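Local coordinates for hypothetical protein (Bacteroides uniformis, PDB 4QE0), which is of unknown function but belongs to the DUF5043 family, with helices packed against an antiparallel beta sheet, at residues Thr22-Asp27 / Tyr31-Asp36; Ser68-Val73 / Ile164-Met169. All coordinates share one frame; numbering follows the deposited sequence. Where two conformers were deposited one is given.

Contact 1 (Thr22-Asp27 / Tyr31-Asp36)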
loop_
_atom_site.group_PDB
_atom_site.type_symbol
_atom_site.label_atom_id
_atom_site.label_comp_id
_atom_site.label_asym_id
_atom_site.label_seq_id
_atom_site.Cartn_x
_atom_site.Cartn_y
_atom_site.Cartn_z
ATOM N N THR A 22 -22.629 4.152 17.394
ATOM C CA THR A 22 -23.451 3.549 16.327
ATOM C C THR A 22 -22.798 2.265 15.841
ATOM O O THR A 22 -21.577 2.121 15.889
ATOM C CB THR A 22 -23.514 4.447 15.051
ATOM O OG1 THR A 22 -23.752 5.812 15.397
ATOM C CG2 THR A 22 -24.609 3.984 14.084
ATOM N N THR A 23 -23.605 1.364 15.310
ATOM C CA THR A 23 -23.096 0.192 14.617
ATOM C C THR A 23 -23.392 0.322 13.137
ATOM O O THR A 23 -24.510 0.670 12.764
ATOM C CB THR A 23 -23.745 -1.069 15.213
ATOM O OG1 THR A 23 -23.499 -1.078 16.638
ATOM C CG2 THR A 23 -23.158 -2.303 14.622
ATOM N N PHE A 24 -22.390 0.058 12.298
ATOM C CA PHE A 24 -22.539 0.077 10.847
ATOM C C PHE A 24 -22.472 -1.338 10.300
ATOM O O PHE A 24 -21.394 -1.915 10.194
ATOM C CB PHE A 24 -21.451 0.928 10.187
ATOM C CG PHE A 24 -21.535 2.380 10.530
ATOM C CD1 PHE A 24 -22.341 3.224 9.795
ATOM C CD2 PHE A 24 -20.811 2.902 11.589
ATOM C CE1 PHE A 24 -22.439 4.559 10.119
ATOM C CE2 PHE A 24 -20.905 4.241 11.922
ATOM C CZ PHE A 24 -21.713 5.071 11.180
ATOM N N GLU A 25 -23.629 -1.896 9.960
ATOM C CA GLU A 25 -23.709 -3.217 9.348
ATOM C C GLU A 25 -23.775 -3.038 7.844
ATOM O O GLU A 25 -24.752 -2.527 7.321
ATOM C CB GLU A 25 -24.942 -3.979 9.846
ATOM C CG GLU A 25 -24.869 -4.392 11.310
ATOM C CD GLU A 25 -26.130 -5.096 11.789
ATOM O OE1 GLU A 25 -27.158 -4.412 11.963
ATOM O OE2 GLU A 25 -26.091 -6.327 12.003
ATOM N N VAL A 26 -22.714 -3.445 7.166
ATOM C CA VAL A 26 -22.569 -3.324 5.737
ATOM C C VAL A 26 -22.467 -4.743 5.175
ATOM O O VAL A 26 -22.381 -5.722 5.933
ATOM C CB VAL A 26 -21.317 -2.459 5.466
ATOM C CG1 VAL A 26 -20.697 -2.677 4.091
ATOM C CG2 VAL A 26 -21.674 -0.997 5.685
ATOM N N ASP A 27 -22.524 -4.867 3.853
ATOM C CA ASP A 27 -22.340 -6.156 3.204
ATOM C C ASP A 27 -20.954 -6.690 3.490
ATOM O O ASP A 27 -19.966 -6.179 2.968
ATOM C CB ASP A 27 -22.513 -6.064 1.680
ATOM C CG ASP A 27 -23.979 -6.023 1.238
ATOM O OD1 ASP A 27 -24.898 -6.115 2.082
ATOM O OD2 ASP A 27 -24.218 -5.892 0.019
ATOM N N TYR A 31 -18.891 -2.586 11.497
ATOM C CA TYR A 31 -18.030 -1.696 12.258
ATOM C C TYR A 31 -18.799 -1.070 13.402
ATOM O O TYR A 31 -19.985 -0.734 13.277
ATOM C CB TYR A 31 -17.448 -0.586 11.369
ATOM C CG TYR A 31 -16.035 -0.866 10.890
ATOM C CD1 TYR A 31 -15.713 -2.050 10.219
ATOM C CD2 TYR A 31 -15.022 0.044 11.115
ATOM C CE1 TYR A 31 -14.422 -2.306 9.768
ATOM C CE2 TYR A 31 -13.728 -0.202 10.674
ATOM C CZ TYR A 31 -13.430 -1.373 10.008
ATOM O OH TYR A 31 -12.138 -1.609 9.585
ATOM N N GLN A 32 -18.102 -0.899 14.509
ATOM C CA GLN A 32 -18.609 -0.204 15.676
ATOM C C GLN A 32 -17.957 1.165 15.724
ATOM O O GLN A 32 -16.745 1.304 15.525
ATOM C CB GLN A 32 -18.262 -0.976 16.951
ATOM C CG GLN A 32 -18.772 -0.335 18.240
ATOM C CD GLN A 32 -20.283 -0.212 18.250
ATOM O OE1 GLN A 32 -20.985 -1.076 17.712
ATOM N NE2 GLN A 32 -20.789 0.884 18.802
ATOM N N CYS A 33 -18.774 2.166 15.988
ATOM C CA CYS A 33 -18.330 3.521 16.151
ATOM C C CYS A 33 -18.693 3.959 17.587
ATOM O O CYS A 33 -19.853 4.070 17.914
ATOM C CB CYS A 33 -19.022 4.364 15.089
ATOM S SG CYS A 33 -18.884 6.140 15.277
ATOM N N ASP A 34 -17.694 4.150 18.438
ATOM C CA ASP A 34 -17.892 4.607 19.814
ATOM C C ASP A 34 -17.495 6.071 19.896
ATOM O O ASP A 34 -16.387 6.434 19.506
ATOM C CB ASP A 34 -17.023 3.797 20.798
ATOM C CG ASP A 34 -17.494 2.368 20.981
ATOM O OD1 ASP A 34 -18.672 2.061 20.689
ATOM O OD2 ASP A 34 -16.658 1.543 21.431
ATOM N N VAL A 35 -18.394 6.921 20.381
ATOM C CA VAL A 35 -18.125 8.361 20.478
ATOM C C VAL A 35 -18.294 8.863 21.919
ATOM O O VAL A 35 -19.322 8.639 22.533
ATOM C CB VAL A 35 -19.060 9.175 19.566
ATOM C CG1 VAL A 35 -18.711 10.664 19.645
ATOM C CG2 VAL A 35 -18.946 8.694 18.129
ATOM N N ASP A 36 -17.274 9.518 22.450
ATOM C CA ASP A 36 -17.355 10.167 23.769
ATOM C C ASP A 36 -17.994 11.533 23.585
ATOM O O ASP A 36 -17.473 12.362 22.852
ATOM C CB ASP A 36 -15.971 10.321 24.379
ATOM C CG ASP A 36 -15.994 11.070 25.718
ATOM O OD1 ASP A 36 -16.704 10.629 26.640
ATOM O OD2 ASP A 36 -15.317 12.105 25.851
HETATM O O HOH W 1 -23.668 0.886 19.210
#
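Thr23 and Gln32 face each other as a non-hydrogen-bonded pair of an antiparallel hairpin, and their side chains supply the bond that the backbone lacks there. Thr23 OG1 donates to Gln32 OE1 over 2.7 Å, coming in 18° from the carbonyl plane. Gln32 starts with CG anti to its backbone N (chi1 -179°) and then bends at chi2, which folds the amide back toward strand 22-26. Its other end is held as well: NE2 donates to Asp34 OD1 at 3.1 Å, and an ordered water joins NE2 to Thr23 OG1. With an alanine here, Thr23 OG1 would probably be without its acceptor and less fixed in rotation, and Asp34 OD1 without the amide donor.

The side chains of Thr22, Phe24, Tyr31 and Cys33 point to the other face, and these residues form the hydrogen-bonded pairs. Thr22 and Cys33 exchange two backbone bonds, as do Phe24 and Tyr31, where Phe24 N reaches Tyr31 O in 2.7 Å. The Phe24 ring turns an edge to Cys33, with CE2 3.7 Å from Cys33 CB, while Thr22 CG2 sits over one ring face near the rim.

Tyr18 adds a second ring to this apolar face, steeply inclined to Phe24. Leu136 of helix 136-143 packs against Phe24, Val26 and Tyr31, whose OH bonds Glu143, and strand 41-45 continues the sheet beyond strand 29-36.

Contact 2 (Ser68-Val73 / Ile164-Met169)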
loop_
_atom_site.group_PDB
_atom_site.type_symbol
_atom_site.label_atom_id
_atom_site.label_comp_id
_atom_site.label_asym_id
_atom_site.label_seq_id
_atom_site.Cartn_x
_atom_site.Cartn_y
_atom_site.Cartn_z
ATOM N N SER A 68 7.693 2.548 26.286
ATOM C CA SER A 68 7.219 3.321 25.139
ATOM C C SER A 68 8.049 3.128 23.858
ATOM O O SER A 68 7.552 3.367 22.751
ATOM C CB SER A 68 7.168 4.803 25.530
ATOM O OG SER A 68 8.472 5.346 25.658
ATOM N N TRP A 69 9.300 2.708 24.006
ATOM C CA TRP A 69 10.225 2.541 22.872
ATOM C C TRP A 69 9.912 1.275 22.114
ATOM O O TRP A 69 10.007 0.170 22.647
ATOM C CB TRP A 69 11.664 2.530 23.373
ATOM C CG TRP A 69 12.710 2.782 22.349
ATOM C CD1 TRP A 69 12.544 3.078 21.022
ATOM C CD2 TRP A 69 14.112 2.876 22.607
ATOM N NE1 TRP A 69 13.770 3.318 20.429
ATOM C CE2 TRP A 69 14.748 3.200 21.383
ATOM C CE3 TRP A 69 14.894 2.713 23.749
ATOM C CZ2 TRP A 69 16.137 3.340 21.280
ATOM C CZ3 TRP A 69 16.266 2.850 23.646
ATOM C CH2 TRP A 69 16.871 3.174 22.425
ATOM N N SER A 70 9.528 1.426 20.852
ATOM C CA SER A 70 9.099 0.265 20.051
ATOM C C SER A 70 10.175 -0.793 19.835
ATOM O O SER A 70 9.867 -1.982 19.657
ATOM C CB SER A 70 8.502 0.725 18.725
ATOM O OG SER A 70 7.414 1.581 18.937
ATOM N N SER A 71 11.435 -0.387 19.894
ATOM C CA SER A 71 12.526 -1.359 19.810
ATOM C C SER A 71 12.627 -2.289 21.033
ATOM O O SER A 71 13.390 -3.261 21.020
ATOM C CB SER A 71 13.848 -0.645 19.555
ATOM O OG SER A 71 13.827 -0.030 18.275
ATOM N N ASN A 72 11.842 -2.018 22.070
ATOM C CA ASN A 72 11.725 -2.938 23.210
ATOM C C ASN A 72 10.642 -4.018 22.975
ATOM O O ASN A 72 10.467 -4.904 23.807
ATOM C CB ASN A 72 11.400 -2.117 24.458
ATOM C CG ASN A 72 11.779 -2.811 25.756
ATOM O OD1 ASN A 72 12.836 -3.512 25.895
ATOM N ND2 ASN A 72 10.955 -2.612 26.715
ATOM N N VAL A 73 9.871 -3.919 21.881
ATOM C CA VAL A 73 8.824 -4.899 21.572
ATOM C C VAL A 73 8.903 -5.528 20.163
ATOM O O VAL A 73 8.465 -6.664 19.985
ATOM C CB VAL A 73 7.398 -4.340 21.811
ATOM C CG1 VAL A 73 7.185 -4.023 23.288
ATOM C CG2 VAL A 73 7.088 -3.115 20.978
ATOM N N ILE A 164 0.912 -6.486 21.138
ATOM C CA ILE A 164 1.819 -5.400 20.900
ATOM C C ILE A 164 1.063 -4.278 20.178
ATOM O O ILE A 164 0.472 -4.522 19.141
ATOM C CB ILE A 164 2.992 -5.895 20.072
ATOM C CG1 ILE A 164 3.827 -6.930 20.857
ATOM C CG2 ILE A 164 3.866 -4.718 19.654
ATOM C CD1 ILE A 164 4.794 -7.738 20.009
HETATM N N MSE A 165 1.046 -3.072 20.743
HETATM C CA MSE A 165 0.292 -1.968 20.153
HETATM C C MSE A 165 1.170 -0.979 19.434
HETATM O O MSE A 165 2.091 -0.401 20.024
HETATM C CB MSE A 165 -0.452 -1.189 21.238
HETATM C CG MSE A 165 -1.267 -0.072 20.585
HETATM SE SE MSE A 165 -2.248 0.880 22.004
HETATM C CE MSE A 165 -0.811 1.987 22.714
ATOM N N LEU A 166 0.886 -0.772 18.151
ATOM C CA LEU A 166 1.588 0.221 17.349
ATOM C C LEU A 166 0.577 1.237 16.875
ATOM O O LEU A 166 -0.215 0.955 15.961
ATOM C CB LEU A 166 2.305 -0.461 16.172
ATOM C CG LEU A 166 3.376 -1.536 16.458
ATOM C CD1 LEU A 166 3.948 -2.045 15.135
ATOM C CD2 LEU A 166 4.494 -1.035 17.364
ATOM N N ALA A 167 0.578 2.398 17.517
ATOM C CA ALA A 167 -0.382 3.445 17.223
ATOM C C ALA A 167 0.384 4.655 16.724
ATOM O O ALA A 167 1.403 5.049 17.319
ATOM C CB ALA A 167 -1.176 3.797 18.475
ATOM N N TRP A 168 -0.111 5.258 15.647
ATOM C CA TRP A 168 0.552 6.421 15.071
ATOM C C TRP A 168 -0.415 7.379 14.421
ATOM O O TRP A 168 -1.537 7.003 14.087
ATOM C CB TRP A 168 1.636 5.981 14.089
ATOM C CG TRP A 168 1.173 5.493 12.733
ATOM C CD1 TRP A 168 1.202 6.213 11.567
ATOM C CD2 TRP A 168 0.596 4.216 12.389
ATOM N NE1 TRP A 168 0.718 5.459 10.533
ATOM C CE2 TRP A 168 0.347 4.229 10.993
ATOM C CE3 TRP A 168 0.300 3.066 13.104
ATOM C CZ2 TRP A 168 -0.187 3.128 10.303
ATOM C CZ3 TRP A 168 -0.229 1.966 12.420
ATOM C CH2 TRP A 168 -0.473 2.011 11.030
HETATM N N MSE A 169 0.056 8.612 14.251
HETATM C CA MSE A 169 -0.702 9.669 13.617
HETATM C C MSE A 169 -0.195 9.830 12.219
HETATM O O MSE A 169 1.025 9.882 11.981
HETATM C CB MSE A 169 -0.489 11.023 14.292
HETATM C CG MSE A 169 -0.625 11.023 15.786
HETATM SE SE MSE A 169 -2.497 10.676 16.259
HETATM C CE MSE A 169 -3.444 11.969 15.229
#
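Ser70 and Val73 meet Leu166 and Ile164 here, while the indoles of the two segments, Trp69 and Trp168, each stay clear of the opposite segment. Ser71 CB lies over one face of Trp69, 4.0 Å above the ring plane and displaced toward the rim, and Trp69 NE1 bonds a glycerol. Leu166 O lies in plane at the edge of Trp168, which packs on Ile107 and Met109 of strand 106-111 and bonds Gln170 through NE1. The loop 68-73, with a 3-10 turn at 70-72, touches strand 164-169, an outermost strand of the antiparallel sheet, through Ser70 and Val73 without adding a strand to the sheet. No hydrogen bond crosses the contact.

The turn is shaped by its own backbone, Asn72 N bonding Trp69 O at 2.9 Å and Val73 N bonding Ser70 O at the same length. This brings Val73, just after the turn, close to the start of the strand, where its side chain and that of Ile164 run alongside each other in opposite senses. Ile164 CG2, anti to the backbone N, is the branch offered to the valine.

Elsewhere the backbone bonds of the strand go to its neighbour in the sheet, Ile164 pairing with Leu111 and Leu166 with Met109, whereas Val73 pairs with Ile155. Ser70 OG is hydrogen-bonded to a glycerol, probably from the crystallisation liquor, and lies 4.2 Å from Leu166 CD2, a loose approach at the margin. Both Val73 and Ile164 are buried, and their join rests on methyl groups: Val73 CG2 stands 3.8 Å from Ile164 CG2, while Ile164 CD1 comes equally near Val73 O, also 3.8 Å.

Contacts 1 and 2 treat the two outermost strands of one sheet in different ways. At contact 1 strand 22-26 is paired through a hairpin, close in sequence and rich in hydrogen bonds; at contact 2 strand 164-169 meets a loop from some ninety residues earlier, mainly by apolar side-chain packing, with no hydrogen bond across it. Between the hairpin 22-26/29-36 and strand 164-169 lie strands 41-45, 118-126 and 106-111. The centres of contact 1 and contact 2 are about 26 Å apart. Their nearest atoms are about 12 Å apart, and the two lie on opposite sides of the chain's centre. No active site is known; glycerol bound at Ser70 marks the surface beside contact 2, without establishing a functional pocket.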